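PDB 4K4K: putative fimbrium subunit Fim1C from Bacteroides uniformis, which is a putative component of the fimbrial tip, part of the surface filaments that mediate cell adhesion and biofilm formation. Local coordinates for residues 83-88 and 120-125. Sequence-based numbering, arbitrary orientation.
Sequences QRDFVA and AAKVEG
Phe86 and Val123 pair in the middle of two antiparallel strands, 84-88 and 120-125, each peptide N giving a bond to the other's O: Phe86 N to Val123 O and Val123 N to Phe86 O, both 2.9 Å. Their side chains share the tightly packed face with Ala88 and Ala120, whose CB atoms lie 4.0 Å apart. Phe135 of strand 132-150 packs on both Phe86 and Ala120, Val133 of the same strand lies on Val123, and Met42 of strand 37-44 and the ring of Phe77 meet Phe86.

On the other face the Asp85 end is looser and wetter. With CG beside its own backbone N (chi1 -50°), the Asp85 carboxylate turns toward strand 120-125, and OD1 takes a nearly straight bond from Gly125 N at 3.0 Å (165°). A water donates to Asp85 OD2 (2.6 Å) and accepts from Lys122 NZ (2.8 Å), so the opposite charges meet through solvent. Lys122, bent at chi3 (-75°), lays its CD near Asp85 CB and its CE 3.8 Å from CG1 of the buried Val87. Glu124 OE2 stands 4.1 Å from Asp85 OD2, a like-charge proximity the nearby lysine may soften. Replacing Asp85 by alanine is likely to leave Gly125 N without this acceptor and the water without its carboxylate partner.

Strand 84-90 thus runs antiparallel between strands 37-44 and 118-126, consistent with the transthyretin-like beta-sandwich of the fimbrillin family.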
ATOM      1  N   GLN A  83      -5.584  20.404 -23.556  1.00 17.94           N
ATOM      2  CA  GLN A  83      -4.919  19.476 -22.653  0.50 17.50           C
ATOM      3  C   GLN A  83      -5.681  19.259 -21.331  1.00 18.81           C
ATOM      4  O   GLN A  83      -6.486  20.093 -20.884  1.00 17.80           O
ATOM      5  CB  GLN A  83      -3.465  19.918 -22.370  0.50 19.82           C
ATOM      6  CG  GLN A  83      -2.548  19.939 -23.620  0.50 22.42           C
ATOM      7  CD  GLN A  83      -2.799  21.137 -24.515  0.50 30.92           C
ATOM      8  OE1 GLN A  83      -2.938  22.268 -24.038  0.50 22.23           O
ATOM      9  NE2 GLN A  83      -2.895  20.916 -25.833  0.50 22.35           N
ATOM     10  N   ARG A  84      -5.394  18.124 -20.703  1.00 15.22           N
ATOM     11  CA  ARG A  84      -5.969  17.704 -19.438  1.00 14.90           C
ATOM     12  C   ARG A  84      -4.898  17.027 -18.618  1.00 19.10           C
ATOM     13  O   ARG A  84      -3.891  16.554 -19.178  1.00 18.91           O
ATOM     14  CB  ARG A  84      -7.171  16.741 -19.643  1.00 12.19           C
ATOM     15  CG  ARG A  84      -8.412  17.352 -20.304  1.00 17.35           C
ATOM     16  CD  ARG A  84      -9.077  18.432 -19.435  1.00 16.50           C
ATOM     17  NE  ARG A  84     -10.310  18.918 -20.066  1.00 18.08           N
ATOM     18  CZ  ARG A  84     -10.348  19.882 -20.973  1.00 22.62           C
ATOM     19  NH1 ARG A  84      -9.225  20.459 -21.386  1.00 19.00           N
ATOM     20  NH2 ARG A  84     -11.497  20.226 -21.536  1.00 22.39           N
ATOM     21  N   ASP A  85      -5.121  16.938 -17.297  1.00 15.13           N
ATOM     22  CA  ASP A  85      -4.210  16.231 -16.395  1.00 14.18           C
ATOM     23  C   ASP A  85      -4.873  14.973 -15.915  1.00 15.64           C
ATOM     24  O   ASP A  85      -6.097  14.859 -15.992  1.00 14.19           O
ATOM     25  CB  ASP A  85      -3.839  17.121 -15.204  1.00 14.91           C
ATOM     26  CG  ASP A  85      -3.367  18.497 -15.624  1.00 20.63           C
ATOM     27  OD1 ASP A  85      -2.702  18.603 -16.683  1.00 18.69           O
ATOM     28  OD2 ASP A  85      -3.660  19.461 -14.898  1.00 21.47           O
ATOM     29  N   PHE A  86      -4.081  14.017 -15.426  1.00 14.31           N
ATOM     30  CA  PHE A  86      -4.609  12.725 -15.015  1.00 13.95           C
ATOM     31  C   PHE A  86      -4.052  12.333 -13.695  1.00 17.25           C
ATOM     32  O   PHE A  86      -2.851  12.499 -13.465  1.00 16.38           O
ATOM     33  CB  PHE A  86      -4.246  11.629 -16.079  1.00 14.76           C
ATOM     34  CG  PHE A  86      -5.005  11.831 -17.371  1.00 16.29           C
ATOM     35  CD1 PHE A  86      -4.544  12.725 -18.338  1.00 17.82           C
ATOM     36  CD2 PHE A  86      -6.225  11.194 -17.583  1.00 18.02           C
ATOM     37  CE1 PHE A  86      -5.277  12.961 -19.505  1.00 19.43           C
ATOM     38  CE2 PHE A  86      -6.965  11.433 -18.742  1.00 19.86           C
ATOM     39  CZ  PHE A  86      -6.489  12.307 -19.702  1.00 18.50           C
ATOM     40  N   VAL A  87      -4.903  11.761 -12.850  1.00 13.38           N
ATOM     41  CA  VAL A  87      -4.499  11.200 -11.562  1.00 13.26           C
ATOM     42  C   VAL A  87      -5.190   9.849 -11.421  1.00 16.25           C
ATOM     43  O   VAL A  87      -6.213   9.613 -12.066  1.00 14.86           O
ATOM     44  CB  VAL A  87      -4.785  12.120 -10.333  1.00 17.65           C
ATOM     45  CG1 VAL A  87      -3.995  13.418 -10.414  1.00 18.74           C
ATOM     46  CG2 VAL A  87      -6.289  12.396 -10.173  1.00 16.35           C
ATOM     47  N   ALA A  88      -4.655   8.979 -10.552  1.00 13.88           N
ATOM     48  CA  ALA A  88      -5.249   7.661 -10.312  1.00 12.40           C
ATOM     49  C   ALA A  88      -4.907   7.177  -8.935  1.00 15.01           C
ATOM     50  O   ALA A  88      -3.962   7.665  -8.308  1.00 14.49           O
ATOM     51  CB  ALA A  88      -4.768   6.641 -11.362  1.00 14.27           C
ATOM     52  N   ALA A 120      -1.082   7.521  -7.949  1.00 16.50           N
ATOM     53  CA  ALA A 120      -0.221   7.791  -9.110  1.00 17.63           C
ATOM     54  C   ALA A 120       0.118   9.273  -9.127  1.00 23.25           C
ATOM     55  O   ALA A 120      -0.783  10.082  -8.952  1.00 23.60           O
ATOM     56  CB  ALA A 120      -0.934   7.407 -10.414  1.00 18.56           C
ATOM     57  N   ALA A 121       1.370   9.641  -9.397  1.00 19.35           N
ATOM     58  CA  ALA A 121       1.745  11.053  -9.532  1.00 18.99           C
ATOM     59  C   ALA A 121       0.933  11.679 -10.651  1.00 20.69           C
ATOM     60  O   ALA A 121       0.646  11.018 -11.662  1.00 18.69           O
ATOM     61  CB  ALA A 121       3.242  11.197  -9.840  1.00 20.84           C
ATOM     62  N   LYS A 122       0.552  12.937 -10.486  1.00 17.69           N
ATOM     63  CA  LYS A 122      -0.220  13.602 -11.522  1.00 16.18           C
ATOM     64  C   LYS A 122       0.575  13.645 -12.852  1.00 19.31           C
ATOM     65  O   LYS A 122       1.770  13.973 -12.853  1.00 17.47           O
ATOM     66  CB  LYS A 122      -0.574  15.030 -11.079  1.00 18.05           C
ATOM     67  CG  LYS A 122      -1.479  15.741 -12.108  1.00 25.07           C
ATOM     68  CD  LYS A 122      -1.957  17.133 -11.663  1.00 23.93           C
ATOM     69  CE  LYS A 122      -3.053  17.080 -10.618  1.00 22.80           C
ATOM     70  NZ  LYS A 122      -3.501  18.451 -10.238  1.00 17.29           N
ATOM     71  N   VAL A 123      -0.092  13.284 -13.955  1.00 16.36           N
ATOM     72  CA  VAL A 123       0.484  13.388 -15.303  1.00 17.25           C
ATOM     73  C   VAL A 123      -0.176  14.597 -15.967  1.00 21.36           C
ATOM     74  O   VAL A 123      -1.393  14.594 -16.182  1.00 17.05           O
ATOM     75  CB  VAL A 123       0.323  12.081 -16.121  1.00 20.74           C
ATOM     76  CG1 VAL A 123       0.878  12.236 -17.544  1.00 20.73           C
ATOM     77  CG2 VAL A 123       0.976  10.914 -15.392  1.00 21.36           C
ATOM     78  N   GLU A 124       0.605  15.639 -16.241  1.00 20.34           N
ATOM     79  CA  GLU A 124       0.077  16.900 -16.760  1.00 20.32           C
ATOM     80  C   GLU A 124       0.169  17.085 -18.277  1.00 24.20           C
ATOM     81  O   GLU A 124       1.085  16.574 -18.915  1.00 23.26           O
ATOM     82  CB  GLU A 124       0.817  18.080 -16.109  1.00 23.50           C
ATOM     83  CG  GLU A 124       0.444  18.300 -14.652  1.00 39.22           C
ATOM     84  CD  GLU A 124       0.847  19.637 -14.058  1.00 68.48           C
ATOM     85  OE1 GLU A 124       1.999  20.073 -14.281  1.00 48.66           O
ATOM     86  OE2 GLU A 124       0.015  20.231 -13.334  1.00 78.51           O
ATOM     87  N   GLY A 125      -0.763  17.892 -18.806  1.00 21.59           N
ATOM     88  CA  GLY A 125      -0.733  18.384 -20.179  1.00 21.85           C
ATOM     89  C   GLY A 125      -0.803  17.371 -21.297  1.00 25.95           C
ATOM     90  O   GLY A 125      -0.069  17.484 -22.284  1.00 28.96           O
TER
HETATM   91  O   HOH W   1      -4.829  19.192 -12.568  1.00 20.74           O